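Side-chain contacts in host Factor for Q beta (Staphylococcus aureus, PDB 1KQ1), which probably regulates translation by binding RNA as a hexameric ring of Sm-like subunits: residues V35-D40 against S45-G50; V24-L27 against Q31-G34. All blocks are in the same frame, centred on the assembly; numbering follows the deposited sequence.

Contact 1. Residues V35-D40 against S45-G50; sequences VIEEYD and SLNSQG
I36 and L46 face each other across the antiparallel hairpin of strands 31-39 and 43-48, part of the strongly bent sheet of the Sm-like fold. Their side chains form the close-packed side of the contact. L46 CD1 reaches I36 CG1 at 3.9 Å and also lies against the peptide of V35, with V35 C at 3.7 Å. The first torsion of L46 sets CG beside its own carbonyl carbon, and chi2 (74°) turns CD1 toward V35. Beyond the pair, I36 packs on L12 and F15 of helix 7-17, and L46 on I55 of strand 51-56.

The backbones are closely joined by two bonds between V35 and N47. Next to I36 the register slips by one residue: E37 and E38 together oppose S45, a beta bulge in which E37 takes helix-like backbone angles. E37 N donates to S45 O, S45 N returns a bond to E38 O at 2.8 Å, and E38 N is buried without a partner in the model. Buried S45 is a second tight point, its CB 3.5 Å from E38 O.

The loose side is polar and faces solvent: the E38 side chain is exposed, E37 and N47 partly so. E37 folds at chi2 (-57°), which lays CG 3.6 Å from N47 CB in an aliphatic touch. Its carboxylate is turned 49° from the N47 amide plane. The two groups meet through acceptors without bonding, E37 OE2 standing 3.5 Å from N47 OD1.

Contact 2. Residues V24-L27 against Q31-G34; sequences VFFL and QMKG
F25 and Q31 run side by side in the same direction on one face of the hairpin formed by strands 21-26 and 31-39, which with strand 43-48 make up the Sm1 motif of the Sm-like fold. Q31 CB sits over the phenyl face in a CH-pi contact, 3.9 Å from the F25 ring centroid. Farther out, the amide plane is inclined 55° to the ring, and Q31 OE1 makes a close van der Waals touch above the rim, 3.2 Å from F25 CE1. Q31 takes chi1 65°, with CG between its own N and carbonyl carbon, and the extended chain then follows the phenyl group outward.

On the opposite face, M32 meets F26 at the rim. M32 CG lies near the ring plane, 3.7 Å from F26 CE2, and the sulfur continues past the edge in an oblique Met-aromatic contact, with M32 SD 4.9 Å from the F26 ring centroid. V24 CG1 lies over one face of the same ring.

Behind these side chains, V24 and M32 form a hydrogen-bonded antiparallel pair. V24 N donates to M32 O at 2.8 Å, and M32 N donates to V24 O in return. Q31 CA adds a CA-H...O contact to V24 O.

Farther out, F25 leans on T64 and V24 on Y63 of strand 60-65. F26 packs on I55 and on T62 of the second subunit; a bound acetate, probably from the crystallisation liquor, lies about 3 Å from its side chain. Dispersion, CH-pi and Met-aromatic contacts thus join the side chains, leaving conventional hydrogen bonding between the segments to the backbone.

Strand 31-39 serves both contacts: its beginning pairs with strand 21-26 in contact 2, its later part with strand 43-48 in contact 1, making neighbouring hairpins of one sheet. Each is partly buried and has a more enclosed and a more exposed side. Contact 1 puts I36 under helix 7-17, L46 against strand 51-56, and carboxylate and amide groups outside, whereas contact 2 uses aromatic rings on both faces. Both reach neighbouring subunits, contact 1 through E38 and D40, contact 2 through F26 and L27. Contact 1 contains a bulge; the pairing in contact 2 is regular. They meet where L46 CD1 packs on G34 and S48 OG probably hydrogen-bonds K33 O, at 2.7 Å.

Contact 1. Residues V35-D40 against S45-G50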
loop_
_atom_site.group_PDB
_atom_site.type_symbol
_atom_site.label_atom_id
_atom_site.label_comp_id
_atom_site.label_asym_id
_atom_site.label_seq_id
_atom_site.Cartn_x
_atom_site.Cartn_y
_atom_site.Cartn_z
ATOM N N VAL C 35 17.779 -14.268 10.546
ATOM C CA VAL C 35 17.281 -14.607 11.867
ATOM C C VAL C 35 16.622 -13.372 12.458
ATOM O O VAL C 35 17.206 -12.271 12.425
ATOM C CB VAL C 35 18.437 -15.013 12.805
ATOM C CG1 VAL C 35 17.907 -15.182 14.225
ATOM C CG2 VAL C 35 19.059 -16.310 12.326
ATOM N N ILE C 36 15.416 -13.553 12.996
ATOM C CA ILE C 36 14.745 -12.455 13.642
ATOM C C ILE C 36 15.387 -12.282 15.027
ATOM O O ILE C 36 15.311 -13.175 15.912
ATOM C CB ILE C 36 13.249 -12.725 13.733
ATOM C CG1 ILE C 36 12.668 -12.780 12.318
ATOM C CG2 ILE C 36 12.579 -11.658 14.599
ATOM C CD1 ILE C 36 11.191 -13.220 12.234
ATOM N N GLU C 37 16.030 -11.149 15.225
ATOM C CA GLU C 37 16.676 -10.835 16.493
ATOM C C GLU C 37 15.734 -10.153 17.445
ATOM O O GLU C 37 15.777 -10.399 18.663
ATOM C CB GLU C 37 17.887 -9.936 16.272
ATOM C CG GLU C 37 18.965 -10.598 15.447
ATOM C CD GLU C 37 19.443 -11.900 16.063
ATOM O OE1 GLU C 37 19.372 -12.024 17.306
ATOM O OE2 GLU C 37 19.891 -12.789 15.308
ATOM N N GLU C 38 14.894 -9.270 16.921
ATOM C CA GLU C 38 13.929 -8.567 17.736
ATOM C C GLU C 38 12.839 -8.088 16.811
ATOM O O GLU C 38 13.034 -8.046 15.600
ATOM C CB GLU C 38 14.570 -7.334 18.373
ATOM C CG GLU C 38 15.882 -7.568 19.062
ATOM C CD GLU C 38 16.496 -6.278 19.539
ATOM O OE1 GLU C 38 15.807 -5.526 20.268
ATOM O OE2 GLU C 38 17.666 -6.018 19.185
ATOM N N TYR C 39 11.701 -7.719 17.387
ATOM C CA TYR C 39 10.595 -7.195 16.589
ATOM C C TYR C 39 9.641 -6.455 17.507
ATOM O O TYR C 39 9.668 -6.638 18.735
ATOM C CB TYR C 39 9.867 -8.358 15.891
ATOM C CG TYR C 39 9.100 -9.273 16.837
ATOM C CD1 TYR C 39 7.816 -8.947 17.257
ATOM C CD2 TYR C 39 9.699 -10.416 17.385
ATOM C CE1 TYR C 39 7.138 -9.708 18.194
ATOM C CE2 TYR C 39 9.005 -11.187 18.347
ATOM C CZ TYR C 39 7.737 -10.826 18.736
ATOM O OH TYR C 39 7.023 -11.599 19.666
ATOM N N ASP C 40 8.816 -5.583 16.932
ATOM C CA ASP C 40 7.790 -4.927 17.725
ATOM C C ASP C 40 6.605 -4.653 16.807
ATOM O O ASP C 40 6.525 -5.242 15.720
ATOM C CB ASP C 40 8.311 -3.654 18.410
ATOM C CG ASP C 40 8.722 -2.540 17.434
ATOM O OD1 ASP C 40 8.326 -2.550 16.233
ATOM O OD2 ASP C 40 9.444 -1.617 17.888
ATOM N N SER C 45 13.764 -6.835 13.146
ATOM C CA SER C 45 15.197 -6.748 12.979
ATOM C C SER C 45 15.681 -8.098 12.466
ATOM O O SER C 45 15.578 -9.101 13.193
ATOM C CB SER C 45 15.857 -6.419 14.322
ATOM O OG SER C 45 17.255 -6.284 14.141
ATOM N N LEU C 46 16.221 -8.143 11.245
ATOM C CA LEU C 46 16.627 -9.410 10.630
ATOM C C LEU C 46 18.117 -9.429 10.417
ATOM O O LEU C 46 18.661 -8.558 9.767
ATOM C CB LEU C 46 15.890 -9.631 9.291
ATOM C CG LEU C 46 15.991 -11.018 8.634
ATOM C CD1 LEU C 46 15.113 -11.995 9.423
ATOM C CD2 LEU C 46 15.580 -10.940 7.178
ATOM N N ASN C 47 18.771 -10.433 11.001
ATOM C CA ASN C 47 20.219 -10.608 10.934
ATOM C C ASN C 47 20.468 -11.576 9.793
ATOM O O ASN C 47 20.052 -12.748 9.817
ATOM C CB ASN C 47 20.672 -11.165 12.292
ATOM C CG ASN C 47 22.123 -11.629 12.306
ATOM O OD1 ASN C 47 22.642 -12.030 13.355
ATOM N ND2 ASN C 47 22.772 -11.600 11.161
ATOM N N SER C 48 21.092 -11.057 8.742
ATOM C CA SER C 48 21.349 -11.859 7.569
ATOM C C SER C 48 22.851 -11.977 7.405
ATOM O O SER C 48 23.617 -11.430 8.199
ATOM C CB SER C 48 20.759 -11.200 6.315
ATOM O OG SER C 48 19.339 -11.167 6.396
ATOM N N GLN C 49 23.247 -12.684 6.361
ATOM C CA GLN C 49 24.660 -12.890 6.078
ATOM C C GLN C 49 25.335 -11.595 5.622
ATOM O O GLN C 49 25.048 -11.067 4.543
ATOM C CB GLN C 49 24.826 -13.985 5.014
ATOM C CG GLN C 49 24.145 -13.731 3.662
ATOM C CD GLN C 49 22.635 -13.999 3.654
ATOM O OE1 GLN C 49 22.006 -14.011 2.591
ATOM N NE2 GLN C 49 22.050 -14.204 4.834
ATOM N N GLY C 50 26.224 -11.079 6.460
ATOM C CA GLY C 50 26.924 -9.852 6.126
ATOM C C GLY C 50 26.039 -8.614 6.110
ATOM O O GLY C 50 26.525 -7.527 5.801
#

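Contact 2. Residues V24-L27 against Q31-G34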
loop_
_atom_site.group_PDB
_atom_site.type_symbol
_atom_site.label_atom_id
_atom_site.label_comp_id
_atom_site.label_asym_id
_atom_site.label_seq_id
_atom_site.Cartn_x
_atom_site.Cartn_y
_atom_site.Cartn_z
ATOM N N VAL C 24 11.684 -13.832 4.601
ATOM C CA VAL C 24 10.681 -12.768 4.629
ATOM C C VAL C 24 10.407 -12.350 3.179
ATOM O O VAL C 24 11.372 -11.982 2.440
ATOM C CB VAL C 24 11.233 -11.557 5.378
ATOM C CG1 VAL C 24 10.234 -10.356 5.313
ATOM C CG2 VAL C 24 11.501 -11.909 6.833
ATOM N N PHE C 25 9.153 -12.450 2.745
ATOM C CA PHE C 25 8.789 -11.975 1.419
ATOM C C PHE C 25 8.174 -10.627 1.587
ATOM O O PHE C 25 7.401 -10.391 2.524
ATOM C CB PHE C 25 7.790 -12.906 0.738
ATOM C CG PHE C 25 8.411 -14.156 0.238
ATOM C CD1 PHE C 25 8.733 -14.282 -1.095
ATOM C CD2 PHE C 25 8.651 -15.193 1.116
ATOM C CE1 PHE C 25 9.304 -15.470 -1.572
ATOM C CE2 PHE C 25 9.224 -16.391 0.654
ATOM C CZ PHE C 25 9.543 -16.515 -0.698
ATOM N N PHE C 26 8.517 -9.726 0.668
ATOM C CA PHE C 26 7.992 -8.340 0.713
ATOM C C PHE C 26 6.798 -8.126 -0.208
ATOM O O PHE C 26 6.483 -8.973 -1.025
ATOM C CB PHE C 26 9.150 -7.403 0.326
ATOM C CG PHE C 26 10.258 -7.401 1.306
ATOM C CD1 PHE C 26 10.254 -6.475 2.348
ATOM C CD2 PHE C 26 11.295 -8.337 1.208
ATOM C CE1 PHE C 26 11.294 -6.491 3.296
ATOM C CE2 PHE C 26 12.337 -8.361 2.158
ATOM C CZ PHE C 26 12.319 -7.430 3.195
ATOM N N LEU C 27 6.152 -6.956 -0.112
ATOM C CA LEU C 27 5.015 -6.679 -0.971
ATOM C C LEU C 27 5.351 -6.768 -2.433
ATOM O O LEU C 27 4.477 -7.134 -3.223
ATOM C CB LEU C 27 4.447 -5.288 -0.712
ATOM C CG LEU C 27 3.966 -4.966 0.692
ATOM C CD1 LEU C 27 3.301 -3.563 0.676
ATOM C CD2 LEU C 27 2.979 -6.009 1.136
ATOM N N GLN C 31 12.598 -11.318 -1.677
ATOM C CA GLN C 31 12.723 -12.023 -0.414
ATOM C C GLN C 31 14.117 -11.862 0.172
ATOM O O GLN C 31 15.091 -11.632 -0.574
ATOM C CB GLN C 31 12.403 -13.507 -0.664
ATOM C CG GLN C 31 13.416 -14.224 -1.598
ATOM C CD GLN C 31 12.905 -15.562 -2.162
ATOM O OE1 GLN C 31 12.119 -15.600 -3.115
ATOM N NE2 GLN C 31 13.353 -16.660 -1.568
ATOM N N MET C 32 14.207 -11.948 1.500
ATOM C CA MET C 32 15.497 -11.899 2.216
ATOM C C MET C 32 15.413 -13.031 3.241
ATOM O O MET C 32 14.330 -13.357 3.686
ATOM C CB MET C 32 15.684 -10.576 2.975
ATOM C CG MET C 32 15.866 -9.311 2.082
ATOM S SD MET C 32 16.079 -7.759 3.040
ATOM C CE MET C 32 16.155 -6.519 1.672
ATOM N N LYS C 33 16.544 -13.625 3.629
ATOM C CA LYS C 33 16.535 -14.704 4.638
ATOM C C LYS C 33 17.437 -14.297 5.801
ATOM O O LYS C 33 18.448 -13.616 5.623
ATOM C CB LYS C 33 17.013 -16.017 4.016
ATOM C CG LYS C 33 16.757 -17.246 4.871
ATOM C CD LYS C 33 17.220 -18.502 4.137
ATOM C CE LYS C 33 16.725 -19.779 4.810
ATOM N NZ LYS C 33 16.971 -21.010 4.004
ATOM N N GLY C 34 17.079 -14.695 7.015
ATOM C CA GLY C 34 17.877 -14.311 8.164
ATOM C C GLY C 34 17.242 -14.786 9.455
ATOM O O GLY C 34 16.302 -15.590 9.441
#